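Giardin subunit alpha-1 (Giardia intestinalis, PDB 4EVF) binds calcium and, with calcium, acidic phospholipids such as phosphatidylserine, and takes part in the parasite's attachment to the intestinal mucosa. Local coordinates at residues 245-248 / 249-252; 253-256 / 257-260. All blocks are in the same frame, centred on the assembly; numbering follows the deposited sequence.

Contact 1: 245-248 / 249-252; sequences EKRM and RRIT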
loop_
_atom_site.group_PDB
_atom_site.type_symbol
_atom_site.label_atom_id
_atom_site.label_comp_id
_atom_site.label_asym_id
_atom_site.label_seq_id
_atom_site.Cartn_x
_atom_site.Cartn_y
_atom_site.Cartn_z
ATOM N N GLU A 245 9.766 -4.452 -9.396
ATOM C CA GLU A 245 8.864 -3.615 -10.187
ATOM C C GLU A 245 7.393 -3.851 -9.853
ATOM O O GLU A 245 6.599 -2.907 -9.816
ATOM C CB GLU A 245 9.100 -3.817 -11.684
ATOM C CG GLU A 245 10.429 -3.255 -12.165
ATOM C CD GLU A 245 10.456 -3.029 -13.678
ATOM O OE1 GLU A 245 9.748 -3.758 -14.411
ATOM O OE2 GLU A 245 11.180 -2.115 -14.123
ATOM N N LYS A 246 7.028 -5.104 -9.607
ATOM C CA LYS A 246 5.618 -5.420 -9.364
ATOM C C LYS A 246 5.083 -4.762 -8.087
ATOM O O LYS A 246 3.991 -4.198 -8.102
ATOM C CB LYS A 246 5.371 -6.932 -9.370
ATOM C CG LYS A 246 5.764 -7.596 -10.682
ATOM C CD LYS A 246 4.795 -8.698 -11.062
ATOM C CE LYS A 246 4.756 -9.792 -10.013
ATOM N NZ LYS A 246 3.413 -10.455 -9.947
ATOM N N ARG A 247 5.864 -4.819 -7.007
ATOM C CA ARG A 247 5.519 -4.114 -5.767
ATOM C C ARG A 247 5.470 -2.604 -5.945
ATOM O O ARG A 247 4.582 -1.940 -5.411
ATOM C CB ARG A 247 6.516 -4.432 -4.653
ATOM C CG ARG A 247 6.389 -3.507 -3.441
ATOM C CD ARG A 247 5.937 -4.277 -2.202
ATOM N NE ARG A 247 7.049 -5.006 -1.638
ATOM C CZ ARG A 247 6.966 -5.970 -0.726
ATOM N NH1 ARG A 247 5.796 -6.379 -0.238
ATOM N NH2 ARG A 247 8.083 -6.529 -0.312
ATOM N N MET A 248 6.432 -2.048 -6.666
ATOM C CA MET A 248 6.445 -0.604 -6.831
ATOM C C MET A 248 5.221 -0.156 -7.616
ATOM O O MET A 248 4.660 0.906 -7.340
ATOM C CB MET A 248 7.748 -0.105 -7.466
ATOM C CG MET A 248 8.913 -0.047 -6.469
ATOM S SD MET A 248 8.532 0.793 -4.911
ATOM C CE MET A 248 8.541 2.500 -5.480
ATOM N N ARG A 249 4.790 -0.984 -8.557
ATOM C CA ARG A 249 3.618 -0.656 -9.363
ATOM C C ARG A 249 2.339 -0.750 -8.529
ATOM O O ARG A 249 1.452 0.104 -8.632
ATOM C CB ARG A 249 3.514 -1.565 -10.588
ATOM C CG ARG A 249 2.233 -1.325 -11.372
ATOM C CD ARG A 249 1.615 -2.626 -11.859
ATOM N NE ARG A 249 0.199 -2.460 -12.195
ATOM C CZ ARG A 249 -0.539 -3.387 -12.796
ATOM N NH1 ARG A 249 0.009 -4.539 -13.146
ATOM N NH2 ARG A 249 -1.819 -3.157 -13.060
ATOM N N ARG A 250 2.246 -1.791 -7.706
ATOM C CA ARG A 250 1.100 -1.919 -6.818
ATOM C C ARG A 250 0.982 -0.703 -5.907
ATOM O O ARG A 250 -0.006 0.018 -5.979
ATOM C CB ARG A 250 1.149 -3.220 -6.013
ATOM C CG ARG A 250 0.931 -4.469 -6.881
ATOM C CD ARG A 250 0.757 -5.715 -6.020
ATOM N NE ARG A 250 1.935 -5.986 -5.195
ATOM C CZ ARG A 250 2.891 -6.861 -5.511
ATOM N NH1 ARG A 250 2.811 -7.563 -6.634
ATOM N NH2 ARG A 250 3.921 -7.045 -4.690
ATOM N N ILE A 251 1.990 -0.445 -5.081
ATOM C CA ILE A 251 1.851 0.602 -4.069
ATOM C C ILE A 251 1.876 2.023 -4.637
ATOM O O ILE A 251 1.188 2.915 -4.126
ATOM C CB ILE A 251 2.863 0.449 -2.897
ATOM C CG1 ILE A 251 4.262 0.928 -3.280
ATOM C CG2 ILE A 251 2.924 -0.998 -2.405
ATOM C CD1 ILE A 251 5.304 0.580 -2.213
ATOM N N THR A 252 2.642 2.244 -5.702
ATOM C CA THR A 252 2.655 3.569 -6.324
ATOM C C THR A 252 1.327 3.849 -7.038
ATOM O O THR A 252 0.748 4.925 -6.883
ATOM C CB THR A 252 3.843 3.748 -7.282
ATOM O OG1 THR A 252 5.042 3.293 -6.640
ATOM C CG2 THR A 252 4.011 5.208 -7.665
HETATM O O HOH W 1 4.304 -10.171 -6.750
#
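Arg250 lies back along its own helix over Lys246 and Arg247. Arg250 CB is 3.7 Å from Lys246 O, and Arg250 CG comes closer to the same oxygen, at 3.3 Å, because chi1 (-69°) sets CG beside the backbone N. Arg250 CD and NE continue past that oxygen, NE at 4.0 Å from Lys246 O. The bend at chi3 (-61°) then turns the guanidinium so that one face covers Arg247 CA and Lys246 O, both offset toward the rim, with Arg250 CZ 3.8 Å from Arg247 CA. At the tip, Arg250 NH2 approaches Arg247 CB at 3.7 Å and is paired with Asp97, which also takes Arg247 NH1, so that one carboxylate, through its two oxygens, holds both guanidinium groups. Arg250 NH1 donates to a water that Lys246 NZ reaches only weakly. All this sits on helix 245-255 of the predicted fourth annexin repeat, where the i to i+4 bonds of an alpha-helix run from Arg249, Arg250, Ile251 and Thr252 back to Glu245, Lys246, Arg247 and Met248. Met248 O accepts twice, from Thr252 N and from Thr252 OG1, the hydroxyl swung back beside its own backbone N (chi1 -47°); Trp292 NE1 also bonds to OG1. Met248 CE stands 3.8 Å from Thr252 OG1, and Met248 SD packs 4.2 Å from Ile251 CD1. Arg249 NE forms a salt bridge with Asp69 of helix 62-70.

Contact 2: 253-256 / 257-260; sequences GMMV and DKCL
Met255 and Val256 meet Lys258, Cys259 and Leu260 through backbone bonds and apolar side-chain contacts. Among the backbone bonds, Lys258 N reaches Met255 O at 3.0 Å, but the bond is weak, its N-H...O angle only 134°. Cys259 N bonds to Val256 O at 3.2 Å with a straighter N-H (156°), yet it arrives from well above the carbonyl plane. Both bonds run from residue i+3 back to residue i. Leu260 CG presses on the same Val256 oxygen.

Apolar contacts lie on two sides. Met255, bent at both chi2 and chi3, crosses Lys258 at about a right angle, with Met255 SD 3.9 Å from Lys258 CD, while Met255 CE touches Cys259 SG at 3.8 Å. Val256 and Leu260 meet obliquely: with CG1 lodged between the backbone N and the carbonyl carbon (chi1 70°), Val256 CG2 is left anti to the N and lies 3.9 Å from Leu260 CD2. Trp292 of helix 284-292 packs against both Val256 and Cys259.

Polar groups gather round Asp257. A water donates to Asp257 OD1 (2.7 Å from the water oxygen) and to Met254 O, bridging the carboxylate to a carbonyl of the preceding turn. The other oxygen, Asp257 OD2, accepts from Ala32 N at the start of helix 32-46, and Lys258 NZ makes a long salt bridge to Asp257 OD2, 3.8 Å away. Lys258 NZ has a second, weak and long ion pair with Glu33.

The arrangement is that of two overlapping beta-turns, Met255-Lys258 and Val256-Cys259, whose inner residues Val256, Asp257 and Lys258 have type I-like backbone angles; they carry the chain from helix 245-255 toward helix 262-265 of the predicted fourth annexin repeat.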
loop_
_atom_site.group_PDB
_atom_site.type_symbol
_atom_site.label_atom_id
_atom_site.label_comp_id
_atom_site.label_asym_id
_atom_site.label_seq_id
_atom_site.Cartn_x
_atom_site.Cartn_y
_atom_site.Cartn_z
ATOM N N GLY A 253 0.835 2.865 -7.786
ATOM C CA GLY A 253 -0.401 2.993 -8.542
ATOM C C GLY A 253 -1.641 3.210 -7.686
ATOM O O GLY A 253 -2.556 3.940 -8.082
ATOM N N MET A 254 -1.664 2.593 -6.507
ATOM C CA MET A 254 -2.815 2.670 -5.610
ATOM C C MET A 254 -2.732 3.788 -4.581
ATOM O O MET A 254 -3.760 4.293 -4.135
ATOM C CB MET A 254 -2.981 1.356 -4.830
ATOM C CG MET A 254 -3.489 0.173 -5.635
ATOM S SD MET A 254 -3.657 -1.296 -4.613
ATOM C CE MET A 254 -2.029 -1.460 -3.892
ATOM N N MET A 255 -1.520 4.152 -4.176
ATOM C CA MET A 255 -1.360 4.827 -2.887
ATOM C C MET A 255 -0.395 6.005 -2.845
ATOM O O MET A 255 -0.216 6.614 -1.786
ATOM C CB MET A 255 -0.943 3.803 -1.814
ATOM C CG MET A 255 -2.103 2.995 -1.243
ATOM S SD MET A 255 -3.102 3.960 -0.083
ATOM C CE MET A 255 -2.255 3.638 1.470
ATOM N N VAL A 256 0.225 6.335 -3.973
ATOM C CA VAL A 256 1.297 7.323 -3.945
ATOM C C VAL A 256 0.821 8.649 -3.345
ATOM O O VAL A 256 1.510 9.227 -2.505
ATOM C CB VAL A 256 1.997 7.527 -5.319
ATOM C CG1 VAL A 256 1.086 8.223 -6.310
ATOM C CG2 VAL A 256 3.282 8.327 -5.143
ATOM N N ASP A 257 -0.367 9.106 -3.745
ATOM C CA ASP A 257 -0.880 10.391 -3.258
ATOM C C ASP A 257 -1.055 10.442 -1.732
ATOM O O ASP A 257 -0.880 11.499 -1.120
ATOM C CB ASP A 257 -2.193 10.779 -3.974
ATOM C CG ASP A 257 -3.406 9.999 -3.471
ATOM O OD1 ASP A 257 -3.263 8.805 -3.131
ATOM O OD2 ASP A 257 -4.513 10.586 -3.418
ATOM N N LYS A 258 -1.405 9.309 -1.122
ATOM C CA LYS A 258 -1.696 9.273 0.313
ATOM C C LYS A 258 -0.438 9.057 1.167
ATOM O O LYS A 258 -0.476 9.218 2.386
ATOM C CB LYS A 258 -2.717 8.172 0.643
ATOM C CG LYS A 258 -4.001 8.186 -0.175
ATOM C CD LYS A 258 -5.060 7.285 0.464
ATOM C CE LYS A 258 -6.367 7.244 -0.362
ATOM N NZ LYS A 258 -6.641 8.506 -1.091
ATOM N N CYS A 259 0.670 8.691 0.531
ATOM C CA CYS A 259 1.860 8.272 1.268
ATOM C C CYS A 259 3.070 9.136 0.975
ATOM O O CYS A 259 4.199 8.710 1.202
ATOM C CB CYS A 259 2.226 6.826 0.914
ATOM S SG CYS A 259 0.989 5.568 1.333
ATOM N N LEU A 260 2.859 10.341 0.468
ATOM C CA LEU A 260 4.002 11.130 0.012
ATOM C C LEU A 260 5.002 11.500 1.119
ATOM O O LEU A 260 6.112 11.945 0.829
ATOM C CB LEU A 260 3.550 12.355 -0.787
ATOM C CG LEU A 260 3.056 12.021 -2.198
ATOM C CD1 LEU A 260 2.407 13.232 -2.849
ATOM C CD2 LEU A 260 4.192 11.470 -3.078
HETATM O O HOH W 2 -4.957 6.690 -3.073
#

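From the N terminus, the chain has passed through three predicted annexin repeats and helix 227-240 before it reaches contact 1, which holds successive turns of helix 245-255 and closes no loop. Contact 2 starts at the very next residue and covers the C-terminal part of that helix and its exit toward helix 262-265. The two follow in series, neither nesting nor crossing, with centres about 11 Å apart. Helix 284-292 lies beside both and links them through Trp292. Outward, contact 1 joins the predicted fourth repeat to the predicted first at helix 62-70 and to the predicted second at Asp97; contact 2 reaches the same two through Ala32 and helix 74-87.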